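Immune protein (Enterobacter cloacae, PDB 6D7Y) probably acts as the immunity protein that binds and neutralises the toxic C-terminal tip of a CdiA protein in contact-dependent growth inhibition. Local coordinates at residues B[16-19]-B[20-24]; B[116-119]-B[120-124]. All blocks are in the same frame, centred on the assembly; numbering follows the deposited sequence.

Contact 1: residues B[16-19]-B[20-24]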
ATOM      1  N   ARG B  16       3.487 -12.711   7.163  1.00 50.93           N
ATOM      2  CA  ARG B  16       4.540 -11.816   6.655  1.00 49.66           C
ATOM      3  C   ARG B  16       4.130 -10.340   6.705  1.00 46.19           C
ATOM      4  O   ARG B  16       4.937  -9.470   6.387  1.00 44.86           O
ATOM      5  CB  ARG B  16       4.844 -12.142   5.185  1.00 50.59           C
ATOM      6  CG  ARG B  16       5.130 -13.606   4.863  1.00 53.76           C
ATOM      7  CD  ARG B  16       6.475 -14.128   5.337  1.00 57.29           C
ATOM      8  NE  ARG B  16       7.603 -13.548   4.594  1.00 58.06           N
ATOM      9  CZ  ARG B  16       8.463 -12.632   5.049  1.00 58.70           C
ATOM     10  NH1 ARG B  16       9.434 -12.201   4.250  1.00 58.90           N
ATOM     11  NH2 ARG B  16       8.395 -12.156   6.294  1.00 60.17           N
ATOM     12  N   LEU B  17       2.875 -10.073   7.071  1.00 44.55           N
ATOM     13  CA  LEU B  17       2.335  -8.703   7.136  1.00 42.19           C
ATOM     14  C   LEU B  17       3.219  -7.684   7.866  1.00 41.94           C
ATOM     15  O   LEU B  17       3.556  -6.651   7.306  1.00 41.41           O
ATOM     16  CB  LEU B  17       0.938  -8.732   7.758  1.00 42.06           C
ATOM     17  CG  LEU B  17       0.198  -7.402   7.923  1.00 40.69           C
ATOM     18  CD1 LEU B  17       0.147  -6.630   6.613  1.00 39.06           C
ATOM     19  CD2 LEU B  17      -1.196  -7.677   8.466  1.00 40.82           C
ATOM     20  N   PHE B  18       3.564  -7.950   9.119  1.00 43.70           N
ATOM     21  CA  PHE B  18       4.443  -7.033   9.864  1.00 43.81           C
ATOM     22  C   PHE B  18       5.720  -6.688   9.089  1.00 43.26           C
ATOM     23  O   PHE B  18       6.108  -5.536   8.996  1.00 42.04           O
ATOM     24  CB  PHE B  18       4.836  -7.620  11.224  1.00 46.81           C
ATOM     25  CG  PHE B  18       5.927  -6.837  11.922  1.00 48.29           C
ATOM     26  CD1 PHE B  18       5.629  -5.677  12.637  1.00 48.29           C
ATOM     27  CD2 PHE B  18       7.251  -7.242  11.839  1.00 49.99           C
ATOM     28  CE1 PHE B  18       6.635  -4.950  13.267  1.00 49.46           C
ATOM     29  CE2 PHE B  18       8.259  -6.518  12.460  1.00 51.05           C
ATOM     30  CZ  PHE B  18       7.952  -5.374  13.182  1.00 50.91           C
ATOM     31  N   PHE B  19       6.369  -7.702   8.530  1.00 44.40           N
ATOM     32  CA  PHE B  19       7.626  -7.495   7.806  1.00 44.62           C
ATOM     33  C   PHE B  19       7.422  -6.736   6.492  1.00 42.29           C
ATOM     34  O   PHE B  19       8.289  -5.961   6.070  1.00 41.55           O
ATOM     35  CB  PHE B  19       8.346  -8.840   7.676  1.00 47.10           C
ATOM     36  CG  PHE B  19       8.592  -9.488   9.020  1.00 49.92           C
ATOM     37  CD1 PHE B  19       9.636  -9.052   9.832  1.00 51.21           C
ATOM     38  CD2 PHE B  19       7.737 -10.486   9.506  1.00 50.99           C
ATOM     39  CE1 PHE B  19       9.839  -9.606  11.087  1.00 53.62           C
ATOM     40  CE2 PHE B  19       7.944 -11.054  10.758  1.00 53.28           C
ATOM     41  CZ  PHE B  19       8.995 -10.610  11.552  1.00 54.49           C
ATOM     42  N   LEU B  20       6.268  -6.940   5.860  1.00 41.11           N
ATOM     43  CA  LEU B  20       5.937  -6.180   4.660  1.00 39.12           C
ATOM     44  C   LEU B  20       5.788  -4.716   5.080  1.00 37.79           C
ATOM     45  O   LEU B  20       6.356  -3.829   4.462  1.00 36.18           O
ATOM     46  CB  LEU B  20       4.631  -6.667   4.028  1.00 38.76           C
ATOM     47  CG  LEU B  20       4.108  -5.876   2.817  1.00 37.48           C
ATOM     48  CD1 LEU B  20       5.106  -5.872   1.678  1.00 38.02           C
ATOM     49  CD2 LEU B  20       2.786  -6.456   2.350  1.00 37.63           C
ATOM     50  N   LEU B  21       5.059  -4.484   6.168  1.00 38.28           N
ATOM     51  CA  LEU B  21       4.841  -3.113   6.641  1.00 38.16           C
ATOM     52  C   LEU B  21       6.153  -2.430   7.007  1.00 39.78           C
ATOM     53  O   LEU B  21       6.331  -1.265   6.677  1.00 39.98           O
ATOM     54  CB  LEU B  21       3.806  -3.060   7.769  1.00 38.18           C
ATOM     55  CG  LEU B  21       2.367  -3.436   7.343  1.00 37.29           C
ATOM     56  CD1 LEU B  21       1.482  -3.630   8.565  1.00 38.14           C
ATOM     57  CD2 LEU B  21       1.742  -2.431   6.376  1.00 35.32           C
ATOM     58  N   LYS B  22       7.078  -3.152   7.655  1.00 42.58           N
ATOM     59  CA  LYS B  22       8.399  -2.592   8.008  1.00 44.52           C
ATOM     60  C   LYS B  22       9.186  -2.279   6.744  1.00 44.09           C
ATOM     61  O   LYS B  22       9.889  -1.285   6.681  1.00 44.06           O
ATOM     62  CB  LYS B  22       9.208  -3.551   8.904  1.00 47.27           C
ATOM     63  CG  LYS B  22       8.639  -3.786  10.300  1.00 48.65           C
ATOM     64  CD  LYS B  22       8.540  -2.521  11.143  1.00 49.30           C
ATOM     65  CE  LYS B  22       9.891  -1.881  11.438  1.00 51.40           C
ATOM     66  NZ  LYS B  22       9.709  -0.617  12.216  1.00 51.54           N
ATOM     67  N   GLU B  23       9.064  -3.151   5.749  1.00 45.05           N
ATOM     68  CA  GLU B  23       9.707  -2.975   4.443  1.00 45.71           C
ATOM     69  C   GLU B  23       9.224  -1.670   3.784  1.00 44.74           C
ATOM     70  O   GLU B  23      10.032  -0.851   3.332  1.00 45.39           O
ATOM     71  CB  GLU B  23       9.404  -4.213   3.571  1.00 47.89           C
ATOM     72  CG  GLU B  23       9.609  -4.065   2.070  1.00 48.64           C
ATOM     73  CD  GLU B  23      11.013  -3.660   1.683  1.00 51.50           C
ATOM     74  OE1 GLU B  23      11.953  -3.926   2.461  1.00 56.05           O
ATOM     75  OE2 GLU B  23      11.182  -3.095   0.576  1.00 51.58           O
ATOM     76  N   ILE B  24       7.902  -1.482   3.747  1.00 42.08           N
ATOM     77  CA  ILE B  24       7.313  -0.263   3.200  1.00 40.39           C
ATOM     78  C   ILE B  24       7.693   0.945   4.079  1.00 40.53           C
ATOM     79  O   ILE B  24       8.082   1.978   3.552  1.00 39.29           O
ATOM     80  CB  ILE B  24       5.779  -0.368   3.105  1.00 39.31           C
ATOM     81  CG1 ILE B  24       5.368  -1.535   2.191  1.00 39.03           C
ATOM     82  CG2 ILE B  24       5.178   0.929   2.564  1.00 38.23           C
ATOM     83  CD1 ILE B  24       3.870  -1.774   2.170  1.00 38.67           C
TER

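Contact 2: residues B[116-119]-B[120-124]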
ATOM      1  N   GLN B 116       5.649  -0.988 -10.177  1.00 28.53           N
ATOM      2  CA  GLN B 116       5.570  -2.346 -10.753  1.00 29.99           C
ATOM      3  C   GLN B 116       6.885  -3.109 -10.528  1.00 32.49           C
ATOM      4  O   GLN B 116       6.885  -4.286 -10.136  1.00 32.19           O
ATOM      5  CB  GLN B 116       5.224  -2.319 -12.259  1.00 30.52           C
ATOM      6  CG  GLN B 116       4.983  -3.728 -12.833  1.00 33.12           C
ATOM      7  CD  GLN B 116       4.732  -3.771 -14.335  1.00 37.27           C
ATOM      8  OE1 GLN B 116       5.304  -2.987 -15.093  1.00 42.95           O
ATOM      9  NE2 GLN B 116       3.891  -4.730 -14.782  1.00 36.04           N
ATOM     10  N   LYS B 117       8.003  -2.444 -10.804  1.00 35.20           N
ATOM     11  CA  LYS B 117       9.326  -3.052 -10.617  1.00 38.44           C
ATOM     12  C   LYS B 117       9.594  -3.400  -9.155  1.00 37.81           C
ATOM     13  O   LYS B 117      10.040  -4.513  -8.837  1.00 38.34           O
ATOM     14  CB  LYS B 117      10.427  -2.107 -11.096  1.00 42.43           C
ATOM     15  CG  LYS B 117      10.427  -1.806 -12.581  1.00 44.42           C
ATOM     16  CD  LYS B 117      11.490  -0.757 -12.888  1.00 49.31           C
ATOM     17  CE  LYS B 117      11.508  -0.369 -14.356  1.00 51.39           C
ATOM     18  NZ  LYS B 117      11.833  -1.542 -15.210  1.00 54.37           N
ATOM     19  N   TYR B 118       9.354  -2.424  -8.282  1.00 36.74           N
ATOM     20  CA  TYR B 118       9.524  -2.582  -6.843  1.00 36.82           C
ATOM     21  C   TYR B 118       8.714  -3.741  -6.265  1.00 35.15           C
ATOM     22  O   TYR B 118       9.257  -4.590  -5.551  1.00 36.33           O
ATOM     23  CB  TYR B 118       9.165  -1.282  -6.100  1.00 37.74           C
ATOM     24  CG  TYR B 118       9.097  -1.485  -4.605  1.00 38.74           C
ATOM     25  CD1 TYR B 118      10.247  -1.774  -3.879  1.00 42.05           C
ATOM     26  CD2 TYR B 118       7.890  -1.411  -3.922  1.00 38.12           C
ATOM     27  CE1 TYR B 118      10.201  -1.991  -2.515  1.00 43.69           C
ATOM     28  CE2 TYR B 118       7.833  -1.619  -2.553  1.00 39.98           C
ATOM     29  CZ  TYR B 118       8.994  -1.907  -1.856  1.00 43.05           C
ATOM     30  OH  TYR B 118       8.962  -2.128  -0.498  1.00 47.28           O
HETATM   31  N   MSE B 119       7.429  -3.789  -6.601  1.00 32.42           N
HETATM   32  CA  MSE B 119       6.513  -4.825  -6.088  1.00 31.95           C
HETATM   33  C   MSE B 119       6.865  -6.179  -6.616  1.00 32.72           C
HETATM   34  O   MSE B 119       6.878  -7.159  -5.869  1.00 34.01           O
HETATM   35  CB  MSE B 119       5.062  -4.458  -6.448  1.00 30.21           C
HETATM   36  CG  MSE B 119       4.629  -3.211  -5.689  1.00 30.43           C
HETATM   37 SE   MSE B 119       2.977  -2.449  -6.450  1.00 31.15          SE
HETATM   38  CE  MSE B 119       1.822  -2.999  -4.960  1.00 27.38           C
ATOM     39  N   ASN B 120       7.163  -6.255  -7.908  1.00 32.95           N
ATOM     40  CA  ASN B 120       7.541  -7.540  -8.513  1.00 35.15           C
ATOM     41  C   ASN B 120       8.800  -8.071  -7.827  1.00 37.44           C
ATOM     42  O   ASN B 120       8.930  -9.267  -7.575  1.00 37.47           O
ATOM     43  CB  ASN B 120       7.822  -7.383  -9.999  1.00 35.63           C
ATOM     44  CG  ASN B 120       8.108  -8.707 -10.670  1.00 38.05           C
ATOM     45  OD1 ASN B 120       7.286  -9.620 -10.642  1.00 39.02           O
ATOM     46  ND2 ASN B 120       9.261  -8.805 -11.301  1.00 40.55           N
ATOM     47  N   GLY B 121       9.717  -7.156  -7.532  1.00 37.47           N
ATOM     48  CA  GLY B 121      10.965  -7.491  -6.876  1.00 40.43           C
ATOM     49  C   GLY B 121      10.822  -8.088  -5.489  1.00 41.45           C
ATOM     50  O   GLY B 121      11.677  -8.851  -5.076  1.00 44.28           O
ATOM     51  N   ILE B 122       9.756  -7.735  -4.768  1.00 40.02           N
ATOM     52  CA  ILE B 122       9.521  -8.267  -3.414  1.00 41.41           C
ATOM     53  C   ILE B 122       8.363  -9.280  -3.325  1.00 41.73           C
ATOM     54  O   ILE B 122       8.019  -9.735  -2.224  1.00 41.46           O
ATOM     55  CB  ILE B 122       9.311  -7.128  -2.373  1.00 40.73           C
ATOM     56  CG1 ILE B 122       7.984  -6.376  -2.578  1.00 37.86           C
ATOM     57  CG2 ILE B 122      10.490  -6.159  -2.419  1.00 41.86           C
ATOM     58  CD1 ILE B 122       7.687  -5.362  -1.501  1.00 37.69           C
ATOM     59  N   SER B 123       7.778  -9.636  -4.467  0.50 40.93           N
ATOM     60  CA  SER B 123       6.660 -10.585  -4.484  0.50 41.79           C
ATOM     61  C   SER B 123       7.061 -11.962  -3.947  0.50 45.08           C
ATOM     62  O   SER B 123       6.306 -12.583  -3.199  0.50 46.85           O
ATOM     63  CB  SER B 123       6.077 -10.698  -5.892  0.50 40.21           C
ATOM     64  OG  SER B 123       7.072 -11.038  -6.835  0.50 40.42           O
ATOM     65  N   ALA B 124       8.259 -12.409  -4.308  1.00 47.25           N
ATOM     66  CA  ALA B 124       8.779 -13.712  -3.858  1.00 51.24           C
ATOM     67  C   ALA B 124       9.135 -13.785  -2.372  1.00 53.89           C
ATOM     68  O   ALA B 124       9.253 -14.874  -1.832  1.00 55.85           O
ATOM     69  CB  ALA B 124       9.994 -14.094  -4.694  1.00 52.50           C
TER

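Contact 1: residues B[16-19]-B[20-24]
Lys22 sets its CG over one face of the Phe18 ring, one helical turn earlier, offset toward the rim, with CD following past CZ and CE1. That CG stands 3.6 Å from the ring centroid and 24° off the normal, which meets the geometry of a CH-pi contact; the nearest ring atom is CZ of Phe18, 3.4 Å from Lys22 CG. The ring is swung toward the next turn because Phe18 carries CG opposite its own N (chi1 170°), while the lysine bends at chi2 and chi3 and runs in the same direction before its NZ forms a salt bridge with Glu25. This i to i+4 pair belongs to the first turns of helix 17-25, where Leu20 N to Arg16 O and Leu21 N to Leu17 O are both 2.9 Å hydrogen bonds, the second nearly straight at 166° about the hydrogen. On another side of this helix Leu17 and Leu21 lie side by side, CD1 of Leu17 3.8 Å from CD1 of Leu21, and both pack on Ile53 of helix 50-58. Leu17 and Leu20 also touch Val96 of strand 93-102, placing the apolar side of the helix against the sheet. Arg16 NH1, in turn, is hydrogen-bonded to the carbonyl of Asp125.

Contact 2: residues B[116-119]-B[120-124]
Residues 116-119 run directly into 120-124 along helix 105-126, and the hydrogen bonds change pattern on the way. Asn120 N to Gln116 O and Gly121 N to Lys117 O are regular i to i+4 bonds of 3.0 Å. Ile122 N instead divides its bonding: it makes a weak bond of 3.3 Å to Tyr118 O and a second, i to i+3 bond of 3.1 Å to Met119 O, with the donor above that carbonyl plane. The backbone of Ile122 (phi -108°, psi 5°) leaves the values of the preceding residues at the same point. In one of two conformers of Ser123 its OG lies 2.7 Å from Asn120 O, a hydrogen bond in that conformer.

Among the side chains, Ile122 reaches the far end of Tyr118, crossing it at a slant. Its CD1 lies 3.7 Å from CZ and 3.6 Å from OH of Tyr118. CG1 of Ile122 sits between its own N and carbonyl carbon (chi1 69°), and with the chain extended beyond it CD1 arrives at the phenol. The phenol end of Tyr118 faces helix 17-25, and Lys27 makes a cation-pi contact with the ring. Selenomethionine Met119 packs on Val7 and Phe9 of strand 3-10, Phe131 of strand 130-135 and Phe146 of strand 144-147, while Ile122 also touches Phe9, so this face of the helix packs on three adjacent strands of the antiparallel sheet.

From the N terminus, strand 3-10 leads into helix 17-25, which with Arg16 just before it carries contact 1; strand 30-36, helix 50-58 and strands 63-75, 78-90 and 93-102 follow before helix 105-126 brings in contact 2. Each contact spans consecutive helical turns and closes no long loop, and the two stand in series without nesting or crossing. Their centres are 14 Å apart, yet they touch: Glu23 OE2 lies 2.6 Å from Tyr118 OH, a probable hydrogen bond, and Leu20 CD1 packs 4.1 Å from Ile122 CD1. Phe126 of the later helix adds contacts with Phe19 and Leu20. Together they join the two helices, which pack on strands 93-102 and 3-10, neighbours in the sheet.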